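Local coordinates for protein transcriptional regulator (Streptococcus dysgalactiae, PDB 4YV9) that acts as a DNA-binding transcriptional regulator and as the receptor for SHP peptide pheromones in streptococcal quorum sensing, at residues G6-L9 with R10-Q14; S29-Q32 with I33-E37; I43-S46 with R47-L51. All coordinates share one frame; numbering follows the deposited sequence.

Interaction 1. Residues G6-L9 with R10-Q14; sequences GKTL and RRLRQ. With SO4 (sulfate ion), chain M.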
loop_
_atom_site.group_PDB
_atom_site.type_symbol
_atom_site.label_atom_id
_atom_site.label_comp_id
_atom_site.label_asym_id
_atom_site.label_seq_id
_atom_site.Cartn_x
_atom_site.Cartn_y
_atom_site.Cartn_z
ATOM N N GLY B 6 11.714 7.234 22.754
ATOM C CA GLY B 6 12.404 8.513 22.758
ATOM C C GLY B 6 13.687 8.395 21.965
ATOM O O GLY B 6 14.099 9.302 21.243
ATOM N N LYS B 7 14.315 7.238 22.104
ATOM C CA LYS B 7 15.488 6.905 21.318
ATOM C C LYS B 7 15.247 7.023 19.815
ATOM O O LYS B 7 16.069 7.554 19.070
ATOM C CB LYS B 7 15.920 5.490 21.643
ATOM C CG LYS B 7 17.075 5.008 20.814
ATOM C CD LYS B 7 18.345 5.808 21.062
ATOM C CE LYS B 7 19.578 4.961 20.677
ATOM N NZ LYS B 7 19.603 4.531 19.239
ATOM N N THR B 8 14.114 6.502 19.373
ATOM C CA THR B 8 13.792 6.522 17.959
ATOM C C THR B 8 13.468 7.944 17.506
ATOM O O THR B 8 13.918 8.382 16.450
ATOM C CB THR B 8 12.633 5.585 17.650
ATOM O OG1 THR B 8 12.985 4.257 18.071
ATOM C CG2 THR B 8 12.339 5.592 16.160
ATOM N N LEU B 9 12.703 8.679 18.308
ATOM C CA LEU B 9 12.470 10.094 18.014
ATOM C C LEU B 9 13.781 10.866 17.843
ATOM O O LEU B 9 13.968 11.612 16.880
ATOM C CB LEU B 9 11.639 10.761 19.117
ATOM C CG LEU B 9 11.472 12.266 18.865
ATOM C CD1 LEU B 9 10.694 12.489 17.571
ATOM C CD2 LEU B 9 10.793 12.972 20.030
ATOM N N ARG B 10 14.685 10.690 18.795
ATOM C CA ARG B 10 15.991 11.334 18.743
ATOM C C ARG B 10 16.713 11.025 17.439
ATOM O O ARG B 10 17.243 11.922 16.795
ATOM C CB ARG B 10 16.849 10.888 19.928
ATOM C CG ARG B 10 18.288 11.379 19.900
ATOM C CD ARG B 10 19.045 10.843 21.120
ATOM N NE ARG B 10 20.488 10.768 20.902
ATOM C CZ ARG B 10 21.369 10.369 21.819
ATOM N NH1 ARG B 10 20.957 10.003 23.027
ATOM N NH2 ARG B 10 22.664 10.331 21.527
ATOM N N ARG B 11 16.749 9.744 17.079
ATOM C CA ARG B 11 17.424 9.307 15.867
ATOM C C ARG B 11 16.801 9.933 14.625
ATOM O O ARG B 11 17.498 10.412 13.737
ATOM C CB ARG B 11 17.379 7.783 15.752
ATOM C CG ARG B 11 18.061 7.233 14.507
ATOM C CD ARG B 11 18.140 5.710 14.533
ATOM N NE ARG B 11 16.822 5.081 14.526
ATOM C CZ ARG B 11 16.131 4.805 13.424
ATOM N NH1 ARG B 11 16.629 5.105 12.229
ATOM N NH2 ARG B 11 14.938 4.231 13.518
ATOM N N LEU B 12 15.483 9.917 14.554
ATOM C CA LEU B 12 14.816 10.454 13.373
ATOM C C LEU B 12 15.001 11.975 13.277
ATOM O O LEU B 12 15.268 12.517 12.205
ATOM C CB LEU B 12 13.339 10.076 13.396
ATOM C CG LEU B 12 13.075 8.584 13.199
ATOM C CD1 LEU B 12 11.646 8.247 13.562
ATOM C CD2 LEU B 12 13.352 8.182 11.766
ATOM N N ARG B 13 14.891 12.651 14.413
ATOM C CA ARG B 13 15.069 14.102 14.470
ATOM C C ARG B 13 16.484 14.557 14.110
ATOM O O ARG B 13 16.660 15.443 13.277
ATOM C CB ARG B 13 14.720 14.631 15.863
ATOM C CG ARG B 13 15.095 16.091 16.040
ATOM C CD ARG B 13 15.007 16.581 17.500
ATOM N NE ARG B 13 15.908 15.884 18.420
ATOM C CZ ARG B 13 17.199 16.167 18.583
ATOM N NH1 ARG B 13 17.769 17.137 17.875
ATOM N NH2 ARG B 13 17.926 15.473 19.456
ATOM N N GLN B 14 17.488 13.969 14.756
ATOM C CA GLN B 14 18.874 14.232 14.384
ATOM C C GLN B 14 19.126 13.845 12.931
ATOM O O GLN B 14 19.876 14.515 12.221
ATOM C CB GLN B 14 19.835 13.484 15.309
ATOM C CG GLN B 14 19.767 13.975 16.761
ATOM C CD GLN B 14 20.676 13.191 17.687
ATOM O OE1 GLN B 14 20.931 12.014 17.469
ATOM N NE2 GLN B 14 21.174 13.848 18.726
HETATM S S SO4 M . 21.230 17.364 18.811
HETATM O O1 SO4 M . 20.439 16.342 19.490
HETATM O O2 SO4 M . 21.886 16.801 17.631
HETATM O O3 SO4 M . 20.363 18.462 18.382
HETATM O O4 SO4 M . 22.241 17.871 19.733
HETATM O O HOH W 1 16.115 3.692 17.043
#
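Thr8 and Arg11 lie side by side on one face of helix 6-15, the first helix of the helix-turn-helix domain, and the Arg11 side chain can be followed along that face. Arg11 CB sits 3.6 Å from Lys7 O, the carbonyl that accepts from Arg11 N one turn on. CG leaves anti to the backbone N (chi1 180°), and the bend at chi3 turns the end of the chain back alongside Thr8. Arg11 NE donates to a water 3.0 Å away, which makes a weak, longer bond with Thr8 OG1. Arg11 NH2 approaches Thr8 CG2 obliquely at 3.9 Å and bonds to Thr65 OG1, while NH1 reaches Gln139 OE1 of the second subunit. Arg11 thus ties the helix both to helix 59-66 and across the dimer. Thr8 CG2 also packs against Leu12 CD1 at 3.8 Å; the hydroxyl of Thr8 has His66 as its main partner. Further along, Arg13 and Gln14 share a sulfate, probably from the crystallisation liquor: it lies at the edge of the guanidinium, where Arg13 NH1 donates to sulfate O3 at 3.0 Å, and Arg13 NH2 and Gln14 NE2 each donate to O1 at 2.7 Å.

Interaction 2. Residues S29-Q32 with I33-E37; sequences SKSQ and ISRFE
Gln32 OE1 takes two donors from Ser29, the residue whose own carbonyl accepts from Ile33 N as helix 30-37 begins. The stronger is Ser29 N, 3.0 Å from Gln32 OE1; it lies in the carbonyl plane on a lone pair, and its bond is nearly straight at 169°. The second, Ser29 OG, is weak. Ser29 OG in turn accepts from Gln32 N at 3.0 Å, so each side chain serves the backbone of the other: a capping box, with Ser29 as N-cap. Gln32 can reach back because CG stands beside its backbone N (chi1 -76°) and the chain beyond is extended.

Inside the helix the bonds run four residues apart, Ser34 N to Lys30 O at 2.9 Å among them. Phe36 N, by contrast, approaches Gln32 O from above the carbonyl plane. Side-chain carbons also lie against helix carbonyls: Ile33 CG1 is 3.2 Å from Ser29 O, and Arg35 CG is 3.3 Å from Ser31 O. Arg35 then bends away at chi3, its NE meeting Ser41 OG.

Position in the helix-turn-helix domain is consistent with 30-37 being the recognition helix. Ile33 and Phe36 face inward, onto Leu28 and Leu5 among others, whereas Lys30, Ser31 and Gln32 are exposed. Since Gln32 fills by a neutral amide the place that often holds a carboxylate in a capping box, the cap rests on dipoles and probably adds no negative charge to a surface likely to face DNA.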
loop_
_atom_site.group_PDB
_atom_site.type_symbol
_atom_site.label_atom_id
_atom_site.label_comp_id
_atom_site.label_asym_id
_atom_site.label_seq_id
_atom_site.Cartn_x
_atom_site.Cartn_y
_atom_site.Cartn_z
ATOM N N SER B 29 8.113 21.566 26.215
ATOM C CA SER B 29 9.328 22.365 26.313
ATOM C C SER B 29 10.527 21.627 25.723
ATOM O O SER B 29 10.448 20.428 25.456
ATOM C CB SER B 29 9.601 22.717 27.773
ATOM O OG SER B 29 9.806 21.521 28.515
ATOM N N LYS B 30 11.634 22.337 25.524
ATOM C CA LYS B 30 12.894 21.709 25.099
ATOM C C LYS B 30 13.278 20.599 26.081
ATOM O O LYS B 30 13.648 19.489 25.686
ATOM C CB LYS B 30 14.023 22.746 25.029
ATOM C CG LYS B 30 13.805 23.842 23.980
ATOM C CD LYS B 30 15.121 24.495 23.580
ATOM C CE LYS B 30 15.754 25.234 24.734
ATOM N NZ LYS B 30 16.996 25.927 24.303
ATOM N N SER B 31 13.160 20.935 27.357
ATOM C CA SER B 31 13.481 20.053 28.478
ATOM C C SER B 31 12.630 18.782 28.439
ATOM O O SER B 31 13.131 17.676 28.647
ATOM C CB SER B 31 13.281 20.804 29.798
ATOM O OG SER B 31 13.553 19.984 30.911
ATOM N N GLN B 32 11.347 18.936 28.149
ATOM C CA GLN B 32 10.450 17.791 28.134
ATOM C C GLN B 32 10.749 16.873 26.968
ATOM O O GLN B 32 10.637 15.644 27.080
ATOM C CB GLN B 32 8.998 18.256 28.100
ATOM C CG GLN B 32 8.533 18.775 29.471
ATOM C CD GLN B 32 7.155 19.374 29.424
ATOM O OE1 GLN B 32 6.797 20.050 28.465
ATOM N NE2 GLN B 32 6.363 19.122 30.460
ATOM N N ILE B 33 11.150 17.474 25.857
ATOM C CA ILE B 33 11.554 16.722 24.688
ATOM C C ILE B 33 12.857 15.959 24.938
ATOM O O ILE B 33 12.945 14.756 24.631
ATOM C CB ILE B 33 11.689 17.650 23.464
ATOM C CG1 ILE B 33 10.308 18.224 23.118
ATOM C CG2 ILE B 33 12.253 16.891 22.265
ATOM C CD1 ILE B 33 10.304 19.244 21.988
ATOM N N SER B 34 13.862 16.640 25.482
ATOM C CA SER B 34 15.121 15.986 25.840
ATOM C C SER B 34 14.915 14.854 26.830
ATOM O O SER B 34 15.495 13.771 26.674
ATOM C CB SER B 34 16.123 16.981 26.437
ATOM O OG SER B 34 16.710 17.784 25.428
ATOM N N ARG B 35 14.116 15.104 27.865
ATOM C CA ARG B 35 13.911 14.082 28.883
ATOM C C ARG B 35 13.207 12.877 28.251
ATOM O O ARG B 35 13.515 11.738 28.583
ATOM C CB ARG B 35 13.137 14.631 30.083
ATOM C CG ARG B 35 14.029 15.490 30.995
ATOM C CD ARG B 35 13.380 15.895 32.322
ATOM N NE ARG B 35 12.971 14.752 33.139
ATOM C CZ ARG B 35 13.647 14.265 34.184
ATOM N NH1 ARG B 35 14.796 14.806 34.576
ATOM N NH2 ARG B 35 13.162 13.226 34.847
ATOM N N PHE B 36 12.304 13.134 27.310
ATOM C CA PHE B 36 11.670 12.043 26.570
ATOM C C PHE B 36 12.663 11.256 25.708
ATOM O O PHE B 36 12.654 10.020 25.713
ATOM C CB PHE B 36 10.538 12.563 25.681
ATOM C CG PHE B 36 9.976 11.515 24.767
ATOM C CD1 PHE B 36 9.506 10.312 25.284
ATOM C CD2 PHE B 36 9.940 11.714 23.400
ATOM C CE1 PHE B 36 9.000 9.325 24.439
ATOM C CE2 PHE B 36 9.432 10.738 22.549
ATOM C CZ PHE B 36 8.961 9.547 23.066
ATOM N N GLU B 37 13.506 11.952 24.953
ATOM C CA GLU B 37 14.465 11.258 24.095
ATOM C C GLU B 37 15.420 10.400 24.909
ATOM O O GLU B 37 15.850 9.340 24.460
ATOM C CB GLU B 37 15.255 12.245 23.250
ATOM C CG GLU B 37 14.407 12.928 22.211
ATOM C CD GLU B 37 15.222 13.776 21.262
ATOM O OE1 GLU B 37 16.396 14.060 21.577
ATOM O OE2 GLU B 37 14.675 14.178 20.211
#

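Interaction 3. Residues I43-S46 with R47-L51; sequences ISCS and RLLNL
Helix 45-54 opens with three successive backbone bonds, from Leu48 N, Leu49 N and Asn50 N to the carbonyls four residues back, of which the shortest joins Leu49 N to Cys45 O at 2.7 Å. Ser44 caps this end. Ser44 OG stands in the crowded position between backbone N and carbonyl carbon (chi1 73°), from which it accepts from Arg47 N at 3.1 Å, with an N-H...O angle of 153°. The aliphatic part of Arg47 folds over the same hydroxyl, Arg47 CG coming within 3.3 Å of Ser44 OG. Beyond it the guanidinium leads away: NE bonds to His27 O and NH1 forms a salt bridge with Glu42 of the second subunit.

Within the helix-turn-helix domain this is the helix that follows the putative recognition helix, and it also lies at the dimer interface. Cys45 SG, anti to its backbone N, forms a disulfide with Cys45 of the second subunit; one turn on, Leu49 CD1 rests against Cys45 SG at 3.7 Å. Leu49 itself packs on Leu5 of that subunit, so Cys45 and Leu49 both border the interface.

Ile43, just ahead of the cap, sends its CG1-CD1 arm forward along the buried face of the helix. Ile43 CD1 lies 3.9 Å from Leu48 CB and meets Leu51 CD1 tip to tip at 3.8 Å, so that one methyl touches two residues a turn apart. Leu28 lies against both Ile43 and Leu51. On the more polar side of the helix, Asn50 ND2 bonds to Asp25 OD2.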
loop_
_atom_site.group_PDB
_atom_site.type_symbol
_atom_site.label_atom_id
_atom_site.label_comp_id
_atom_site.label_asym_id
_atom_site.label_seq_id
_atom_site.Cartn_x
_atom_site.Cartn_y
_atom_site.Cartn_z
ATOM N N ILE B 43 6.019 11.067 27.510
ATOM C CA ILE B 43 5.106 12.094 27.016
ATOM C C ILE B 43 3.855 11.439 26.449
ATOM O O ILE B 43 3.848 10.235 26.152
ATOM C CB ILE B 43 5.750 12.973 25.931
ATOM C CG1 ILE B 43 6.204 12.109 24.744
ATOM C CG2 ILE B 43 6.909 13.778 26.507
ATOM C CD1 ILE B 43 6.626 12.932 23.530
ATOM N N SER B 44 2.792 12.219 26.297
ATOM C CA SER B 44 1.546 11.655 25.806
ATOM C C SER B 44 1.673 11.341 24.328
ATOM O O SER B 44 2.514 11.916 23.624
ATOM C CB SER B 44 0.379 12.606 26.046
ATOM O OG SER B 44 0.427 13.709 25.161
ATOM N N CYS B 45 0.845 10.423 23.851
ATOM C CA CYS B 45 0.873 10.073 22.441
ATOM C C CYS B 45 0.561 11.314 21.610
ATOM O O CYS B 45 1.222 11.587 20.607
ATOM C CB CYS B 45 -0.120 8.958 22.131
ATOM S SG CYS B 45 0.166 8.222 20.495
ATOM N N SER B 46 -0.444 12.063 22.051
ATOM C CA SER B 46 -0.857 13.288 21.375
ATOM C C SER B 46 0.311 14.261 21.223
ATOM O O SER B 46 0.499 14.863 20.179
ATOM C CB SER B 46 -2.005 13.951 22.142
ATOM O OG SER B 46 -2.839 14.681 21.257
ATOM N N ARG B 47 1.117 14.400 22.263
ATOM C CA ARG B 47 2.242 15.317 22.181
ATOM C C ARG B 47 3.339 14.748 21.281
ATOM O O ARG B 47 4.011 15.496 20.559
ATOM C CB ARG B 47 2.751 15.645 23.588
ATOM C CG ARG B 47 1.811 16.616 24.280
ATOM C CD ARG B 47 2.018 16.721 25.782
ATOM N NE ARG B 47 1.837 18.101 26.230
ATOM C CZ ARG B 47 0.703 18.600 26.711
ATOM N NH1 ARG B 47 -0.370 17.833 26.836
ATOM N NH2 ARG B 47 0.648 19.871 27.081
ATOM N N LEU B 48 3.494 13.425 21.287
ATOM C CA LEU B 48 4.424 12.787 20.365
ATOM C C LEU B 48 3.987 13.011 18.920
ATOM O O LEU B 48 4.812 13.332 18.058
ATOM C CB LEU B 48 4.538 11.284 20.642
ATOM C CG LEU B 48 5.444 10.510 19.676
ATOM C CD1 LEU B 48 6.832 11.126 19.596
ATOM C CD2 LEU B 48 5.538 9.057 20.112
ATOM N N LEU B 49 2.693 12.854 18.660
ATOM C CA LEU B 49 2.167 13.067 17.302
ATOM C C LEU B 49 2.422 14.471 16.784
ATOM O O LEU B 49 2.677 14.652 15.595
ATOM C CB LEU B 49 0.672 12.781 17.245
ATOM C CG LEU B 49 0.289 11.404 16.693
ATOM C CD1 LEU B 49 0.907 10.293 17.510
ATOM C CD2 LEU B 49 -1.210 11.251 16.662
ATOM N N ASN B 50 2.323 15.453 17.676
ATOM C CA ASN B 50 2.635 16.850 17.361
ATOM C C ASN B 50 4.092 17.007 16.922
ATOM O O ASN B 50 4.384 17.685 15.937
ATOM C CB ASN B 50 2.341 17.732 18.589
ATOM C CG ASN B 50 2.499 19.239 18.314
ATOM O OD1 ASN B 50 2.100 19.743 17.271
ATOM N ND2 ASN B 50 3.074 19.956 19.278
ATOM N N LEU B 51 5.003 16.380 17.667
ATOM C CA LEU B 51 6.426 16.379 17.321
ATOM C C LEU B 51 6.671 15.745 15.966
ATOM O O LEU B 51 7.406 16.280 15.129
ATOM C CB LEU B 51 7.245 15.622 18.372
ATOM C CG LEU B 51 7.286 16.158 19.789
ATOM C CD1 LEU B 51 8.010 15.161 20.723
ATOM C CD2 LEU B 51 7.979 17.511 19.800
#

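In the fold
The three contacts belong to three helices of one helix-turn-helix domain, their centres 12 to 13 Å apart. Interactions 1 and 2 are joined by a salt bridge, Arg13 NE to Glu37 OE2 at 2.8 Å, and by Leu9 packing on Phe36. Interaction 2 meets interaction 3 through Phe36 CD2 and Ile43 CD1, 3.5 Å apart, and through Ile33 on Leu51. Leu9 CD2 closes the circuit at 3.6 Å from Leu51 CD1. Interactions 1 and 3 both reach the second subunit. Besides the sulfate held by interaction 1, sulfate, probably also from the crystallisation liquor, comes within about 3 Å (nearest atoms) of the side chains of Phe36 and Arg47.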